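PDB 4ZOQ: intracellular serine protease from Bacillus licheniformis, which acts as a class II lanthipeptide protease of the subtilisin-like S8 family, probably a serine endopeptidase that cuts peptide chains sequence-specifically. Local coordinates for residues Q29-S32 against Y33-Y36; K300-A303 against K304-H307; G321-V324 against I325-Y328. All coordinates share one frame; numbering follows the deposited sequence.

How the interactions relate
All three interactions are local turns or caps on the periphery of the subtilase fold, away from the predicted charge relay residues Asp51, His86 and Ser276, and each centre lies about 18 Å from that of the chain. Strand 221-226 is touched by side chains of all three. Interactions 1 and 2 also meet helix 275-297, which carries Ser276 near its start: the Gln29 amide, held by Ala333 N, also bonds to Gln281, and Val306 packs on Val289 and Ile290. Interactions 2 and 3 touch directly, His307 CE1 lying 4.1 Å from Tyr328 CE2, although their centres are 21 Å apart. Interaction 1 stands alone, its nearest atoms about 13 Å from interaction 2 and 12 Å from interaction 3.

Interaction 1: residues Q29-S32 against Y33-Y36; sequences QTDS and YRTY
The carbonyl oxygen Asp31 O is gripped by two donors of one residue, Arg34 N at 3.2 Å and Arg34 NH1 at 3.0 Å, which reach it from opposite faces of its carbonyl plane. The first bond closes a type I' beta turn from Asp31 to Arg34. For the second, the arginine chain runs extended from CG to NE and brings NH1 back over the turn, where Ser32 CB also approaches it. The carboxylate of Asp31 adds a long salt bridge, OD1 to Arg34 NH1 at 3.7 Å, its plane turned 35° from the guanidinium, while OD2 lies alongside the aliphatic CD of Arg34. Thr30, just ahead of the turn, holds it as well. Thr30 OG1 sits between the backbone N and the carbonyl carbon (chi1 61°), where it accepts a bent bond from Tyr33 N at 2.8 Å, and it is also bonded to Ala26 O one turn back in the helix. Thr30 O accepts from Thr35 N at 3.2 Å. The two threonine side chains cross at about a right angle: Thr35 OG1 lies against Thr30 CB at 3.1 Å, and Thr35 CG2 against Thr30 O. Asp31, at positive phi, is the first residue to leave the helical conformation after helix 24-30, in a Schellman motif. Tyr33 folds back onto Ala26 and Ala27 of the helix, whereas Tyr36 sends its OH to Ile96 O and Ala10 N. Thr35 and Asp31 rest on Tyr334 of helix 333-338, and Gln29 touches Ala225 and Pro226 of strand 221-226.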
loop_
_atom_site.group_PDB
_atom_site.type_symbol
_atom_site.label_atom_id
_atom_site.label_comp_id
_atom_site.label_asym_id
_atom_site.label_seq_id
_atom_site.Cartn_x
_atom_site.Cartn_y
_atom_site.Cartn_z
ATOM N N GLN B 29 14.958 10.000 5.967
ATOM C CA GLN B 29 14.690 8.626 6.350
ATOM C C GLN B 29 15.960 7.796 6.642
ATOM O O GLN B 29 16.040 7.094 7.664
ATOM C CB GLN B 29 13.880 7.955 5.243
ATOM C CG GLN B 29 12.392 8.316 5.188
ATOM C CD GLN B 29 11.558 7.538 6.219
ATOM O OE1 GLN B 29 12.102 6.917 7.144
ATOM N NE2 GLN B 29 10.242 7.515 6.022
ATOM N N THR B 30 16.954 7.918 5.759
ATOM C CA THR B 30 18.134 7.056 5.747
ATOM C C THR B 30 19.377 7.693 6.390
ATOM O O THR B 30 20.478 7.147 6.265
ATOM C CB THR B 30 18.515 6.648 4.294
ATOM O OG1 THR B 30 18.827 7.829 3.543
ATOM C CG2 THR B 30 17.375 5.896 3.605
ATOM N N ASP B 31 19.192 8.836 7.052
ATOM C CA ASP B 31 20.278 9.616 7.635
ATOM C C ASP B 31 21.351 9.915 6.560
ATOM O O ASP B 31 22.509 9.475 6.668
ATOM C CB ASP B 31 20.907 8.909 8.846
ATOM C CG ASP B 31 21.860 9.826 9.636
ATOM O OD1 ASP B 31 21.820 11.067 9.427
ATOM O OD2 ASP B 31 22.631 9.310 10.477
ATOM N N SER B 32 20.941 10.631 5.514
ATOM C CA SER B 32 21.800 10.901 4.355
ATOM C C SER B 32 22.395 9.619 3.781
ATOM O O SER B 32 23.582 9.566 3.501
ATOM C CB SER B 32 22.901 11.895 4.718
ATOM O OG SER B 32 22.320 13.154 5.029
ATOM N N TYR B 33 21.564 8.579 3.654
ATOM C CA TYR B 33 21.923 7.307 3.005
ATOM C C TYR B 33 22.951 6.484 3.786
ATOM O O TYR B 33 23.525 5.545 3.258
ATOM C CB TYR B 33 22.407 7.576 1.578
ATOM C CG TYR B 33 21.407 8.470 0.910
ATOM C CD1 TYR B 33 20.167 7.974 0.509
ATOM C CD2 TYR B 33 21.666 9.831 0.741
ATOM C CE1 TYR B 33 19.223 8.800 -0.055
ATOM C CE2 TYR B 33 20.725 10.673 0.184
ATOM C CZ TYR B 33 19.506 10.150 -0.212
ATOM O OH TYR B 33 18.570 10.964 -0.767
ATOM N N ARG B 34 23.153 6.795 5.057
ATOM C CA ARG B 34 24.040 5.980 5.872
ATOM C C ARG B 34 23.470 4.586 6.120
ATOM O O ARG B 34 24.219 3.634 6.294
ATOM C CB ARG B 34 24.305 6.673 7.193
ATOM C CG ARG B 34 25.323 7.753 7.081
ATOM C CD ARG B 34 25.448 8.544 8.386
ATOM N NE ARG B 34 26.436 9.601 8.215
ATOM C CZ ARG B 34 26.164 10.819 7.767
ATOM N NH1 ARG B 34 24.916 11.144 7.417
ATOM N NH2 ARG B 34 27.148 11.704 7.647
ATOM N N THR B 35 22.140 4.468 6.117
ATOM C CA THR B 35 21.488 3.183 6.347
ATOM C C THR B 35 21.847 2.157 5.265
ATOM O O THR B 35 21.806 0.954 5.538
ATOM C CB THR B 35 19.925 3.323 6.415
ATOM O OG1 THR B 35 19.386 3.775 5.159
ATOM C CG2 THR B 35 19.515 4.271 7.520
ATOM N N TYR B 36 22.272 2.619 4.080
ATOM C CA TYR B 36 22.673 1.697 3.011
ATOM C C TYR B 36 23.837 0.838 3.428
ATOM O O TYR B 36 23.993 -0.268 2.927
ATOM C CB TYR B 36 23.065 2.421 1.725
ATOM C CG TYR B 36 21.938 3.114 0.986
ATOM C CD1 TYR B 36 20.604 2.963 1.375
ATOM C CD2 TYR B 36 22.217 3.965 -0.069
ATOM C CE1 TYR B 36 19.581 3.627 0.707
ATOM C CE2 TYR B 36 21.202 4.638 -0.741
ATOM C CZ TYR B 36 19.892 4.469 -0.352
ATOM O OH TYR B 36 18.893 5.124 -1.034
#

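Interaction 2: residues K300-A303 against K304-H307; sequences KPSA and KQVH
Ser302 and Gln305 face each other in a reciprocal pair, each side chain bonded to the other's backbone. The glutamine turns back along its own helix toward the N-terminus: CG stands beside the backbone N and anti to the carbonyl carbon (chi1 -83°), the chain continues extended, and OE1 arrives at Ser302 N. That bond from Ser302 N to Gln305 OE1 is short and nearly straight, 2.7 Å with 173° at the hydrogen, and the donor is tilted 24° from the amide carbonyl plane. In return Ser302 OG accepts from Gln305 N at 3.0 Å. The hydroxyl Ser302 OG also lies 3.3 Å from Gln305 OE1, at best a weak bond, and Gln305 CG passes close beside it. This is a capping box at the start of helix 303-313, with Ser302 as the N-cap: side chains supply acceptors to Ser302 N and Gln305 N, where no preceding helical turn offers carbonyls. The regular helical bonds follow at once, Val306 N to Ser302 O at 3.2 Å and His307 N to Ala303 O at 3.0 Å. The other end of the glutamine amide is fixed too, NE2 bonding to Tyr293 OH of helix 275-297. With an alanine here in place of Gln305, Ser302 N would probably lose its side-chain acceptor and Tyr293 OH its amide partner, leaving only the Ser302 OG half of the box. On another side of the turn, Pro301 and Val306 meet obliquely through apolar groups, Pro301 CG at 3.8 Å from Val306 CG2. Val306 continues onto Val289 and Ile290 of helix 275-297 and onto Leu168 of strand 168-172. His307 bonds through NE2 to Glu222 OE1 on strand 221-226.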
loop_
_atom_site.group_PDB
_atom_site.type_symbol
_atom_site.label_atom_id
_atom_site.label_comp_id
_atom_site.label_asym_id
_atom_site.label_seq_id
_atom_site.Cartn_x
_atom_site.Cartn_y
_atom_site.Cartn_z
ATOM N N LYS B 300 12.929 -15.487 11.857
ATOM C CA LYS B 300 12.059 -14.395 11.418
ATOM C C LYS B 300 11.406 -13.728 12.625
ATOM O O LYS B 300 10.968 -14.410 13.550
ATOM C CB LYS B 300 10.972 -14.875 10.448
ATOM C CG LYS B 300 11.496 -15.313 9.101
ATOM C CD LYS B 300 10.443 -16.046 8.280
ATOM C CE LYS B 300 11.036 -16.483 6.936
ATOM N NZ LYS B 300 10.009 -17.036 6.027
ATOM N N PRO B 301 11.323 -12.394 12.617
ATOM C CA PRO B 301 10.630 -11.719 13.717
ATOM C C PRO B 301 9.101 -11.830 13.534
ATOM O O PRO B 301 8.619 -12.052 12.426
ATOM C CB PRO B 301 11.132 -10.273 13.610
ATOM C CG PRO B 301 11.385 -10.079 12.172
ATOM C CD PRO B 301 11.849 -11.442 11.625
ATOM N N SER B 302 8.336 -11.723 14.614
ATOM C CA SER B 302 6.885 -11.674 14.480
ATOM C C SER B 302 6.486 -10.293 13.933
ATOM O O SER B 302 7.295 -9.358 13.992
ATOM C CB SER B 302 6.217 -11.925 15.813
ATOM O OG SER B 302 6.439 -10.836 16.680
ATOM N N ALA B 303 5.272 -10.180 13.380
ATOM C CA ALA B 303 4.715 -8.905 12.913
ATOM C C ALA B 303 4.697 -7.901 14.046
ATOM O O ALA B 303 4.901 -6.707 13.838
ATOM C CB ALA B 303 3.320 -9.095 12.356
ATOM N N LYS B 304 4.452 -8.401 15.253
ATOM C CA LYS B 304 4.404 -7.563 16.442
ATOM C C LYS B 304 5.777 -7.035 16.787
ATOM O O LYS B 304 5.931 -5.879 17.162
ATOM C CB LYS B 304 3.906 -8.362 17.657
ATOM C CG LYS B 304 2.436 -8.306 17.940
ATOM C CD LYS B 304 2.099 -9.090 19.222
ATOM C CE LYS B 304 0.585 -9.266 19.386
ATOM N NZ LYS B 304 0.207 -10.377 20.303
ATOM N N GLN B 305 6.791 -7.867 16.613
ATOM C CA GLN B 305 8.141 -7.409 16.883
ATOM C C GLN B 305 8.555 -6.253 15.969
ATOM O O GLN B 305 9.143 -5.281 16.433
ATOM C CB GLN B 305 9.125 -8.550 16.738
ATOM C CG GLN B 305 9.207 -9.410 17.971
ATOM C CD GLN B 305 10.040 -10.653 17.740
ATOM O OE1 GLN B 305 9.662 -11.543 16.972
ATOM N NE2 GLN B 305 11.221 -10.690 18.357
ATOM N N VAL B 306 8.244 -6.362 14.681
ATOM C CA VAL B 306 8.580 -5.310 13.727
ATOM C C VAL B 306 7.770 -4.058 14.034
ATOM O O VAL B 306 8.315 -2.958 14.060
ATOM C CB VAL B 306 8.352 -5.754 12.289
ATOM C CG1 VAL B 306 8.774 -4.657 11.337
ATOM C CG2 VAL B 306 9.160 -7.006 12.028
ATOM N N HIS B 307 6.479 -4.245 14.295
ATOM C CA HIS B 307 5.589 -3.138 14.629
ATOM C C HIS B 307 6.106 -2.411 15.862
ATOM O O HIS B 307 6.070 -1.170 15.946
ATOM C CB HIS B 307 4.164 -3.651 14.871
ATOM C CG HIS B 307 3.148 -2.565 15.052
ATOM N ND1 HIS B 307 3.055 -1.809 16.205
ATOM C CD2 HIS B 307 2.159 -2.127 14.236
ATOM C CE1 HIS B 307 2.068 -0.937 16.079
ATOM N NE2 HIS B 307 1.513 -1.105 14.893
#

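Interaction 3: residues G321-V324 against I325-Y328; sequences GKDV and IYGY
Lys322 lies over one face of the Tyr328 ring, and its chain can be followed across it. Lys322 CB is 4.0 Å from Tyr328 CD1, and CG, anti to the backbone N (chi1 -174°), turns to Gly327 C. Lys322 CD sits over the ring as a CH-pi contact, 3.8 Å from the Tyr328 centroid. Lys322 CE lies 3.7 Å from Tyr328 CZ. The chain then bends at its last torsion, taking NZ to Ile221 O and, weakly, Arg219 O, so that any cation-pi attraction to Tyr328 is at most weak. Beside this pair the backbone doubles back in a single antiparallel bridge, a hydrogen-bonded pair: Asp323 N binds Gly327 O at 3.3 Å, and Gly327 N binds Asp323 O weakly. Inside the loop, Asp323 OD2 accepts from Ile325 N, making an Asx turn, and from Tyr326 N at 3.0 Å, both from the same face of the carboxylate; it also lies at the edge of the Tyr326 ring, 3.2 Å from CD2. The positive phi of Gly327 favours a glycine. The lysine thus offers the tyrosine mainly its methylenes while carbonyls hold its charge, and the aspartate charge is probably eased by two backbone N-H dipoles.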
loop_
_atom_site.group_PDB
_atom_site.type_symbol
_atom_site.label_atom_id
_atom_site.label_comp_id
_atom_site.label_asym_id
_atom_site.label_seq_id
_atom_site.Cartn_x
_atom_site.Cartn_y
_atom_site.Cartn_z
ATOM N N GLY B 321 2.187 11.678 22.502
ATOM C CA GLY B 321 1.586 10.366 22.544
ATOM C C GLY B 321 0.985 10.023 21.210
ATOM O O GLY B 321 1.195 10.720 20.219
ATOM N N LYS B 322 0.136 9.014 21.208
ATOM C CA LYS B 322 -0.516 8.611 19.992
ATOM C C LYS B 322 -1.689 9.549 19.766
ATOM O O LYS B 322 -2.608 9.604 20.565
ATOM C CB LYS B 322 -0.966 7.160 20.065
ATOM C CG LYS B 322 -1.526 6.642 18.766
ATOM C CD LYS B 322 -2.005 5.203 18.901
ATOM C CE LYS B 322 -2.414 4.646 17.548
ATOM N NZ LYS B 322 -3.480 5.465 16.890
ATOM N N ASP B 323 -1.564 10.402 18.765
ATOM C CA ASP B 323 -2.615 11.342 18.450
ATOM C C ASP B 323 -3.319 11.051 17.135
ATOM O O ASP B 323 -2.904 10.214 16.339
ATOM C CB ASP B 323 -2.104 12.782 18.445
ATOM C CG ASP B 323 -0.925 12.978 17.550
ATOM O OD1 ASP B 323 0.160 12.475 17.879
ATOM O OD2 ASP B 323 -1.132 13.560 16.465
ATOM N N VAL B 324 -4.419 11.756 16.950
ATOM C CA VAL B 324 -5.298 11.633 15.799
ATOM C C VAL B 324 -4.666 12.183 14.492
ATOM O O VAL B 324 -5.081 11.815 13.392
ATOM C CB VAL B 324 -6.644 12.368 16.143
ATOM C CG1 VAL B 324 -7.334 12.952 14.944
ATOM C CG2 VAL B 324 -7.564 11.455 16.944
ATOM N N ILE B 325 -3.606 12.976 14.599
ATOM C CA ILE B 325 -2.969 13.536 13.403
ATOM C C ILE B 325 -1.793 12.680 12.865
ATOM O O ILE B 325 -1.758 12.317 11.697
ATOM C CB ILE B 325 -2.477 14.959 13.694
ATOM C CG1 ILE B 325 -3.662 15.853 14.081
ATOM C CG2 ILE B 325 -1.736 15.543 12.501
ATOM C CD1 ILE B 325 -3.233 17.257 14.577
ATOM N N TYR B 326 -0.884 12.316 13.755
ATOM C CA TYR B 326 0.347 11.628 13.412
ATOM C C TYR B 326 0.379 10.172 13.839
ATOM O O TYR B 326 1.357 9.501 13.577
ATOM C CB TYR B 326 1.550 12.315 14.082
ATOM C CG TYR B 326 1.696 13.746 13.706
ATOM C CD1 TYR B 326 2.374 14.119 12.553
ATOM C CD2 TYR B 326 1.127 14.742 14.501
ATOM C CE1 TYR B 326 2.492 15.428 12.217
ATOM C CE2 TYR B 326 1.239 16.051 14.172
ATOM C CZ TYR B 326 1.917 16.392 13.036
ATOM O OH TYR B 326 2.014 17.711 12.700
ATOM N N GLY B 327 -0.631 9.693 14.561
ATOM C CA GLY B 327 -0.530 8.358 15.147
ATOM C C GLY B 327 0.632 8.302 16.141
ATOM O O GLY B 327 0.875 9.262 16.875
ATOM N N TYR B 328 1.402 7.223 16.132
ATOM C CA TYR B 328 2.581 7.127 17.001
ATOM C C TYR B 328 3.659 8.101 16.561
ATOM O O TYR B 328 4.631 8.296 17.274
ATOM C CB TYR B 328 3.169 5.716 17.000
ATOM C CG TYR B 328 2.275 4.678 17.617
ATOM C CD1 TYR B 328 2.021 4.683 18.986
ATOM C CD2 TYR B 328 1.665 3.704 16.841
ATOM C CE1 TYR B 328 1.199 3.745 19.566
ATOM C CE2 TYR B 328 0.826 2.753 17.415
ATOM C CZ TYR B 328 0.597 2.783 18.779
ATOM O OH TYR B 328 -0.229 1.852 19.369
HETATM O O HOH W 1 2.614 11.057 17.213
#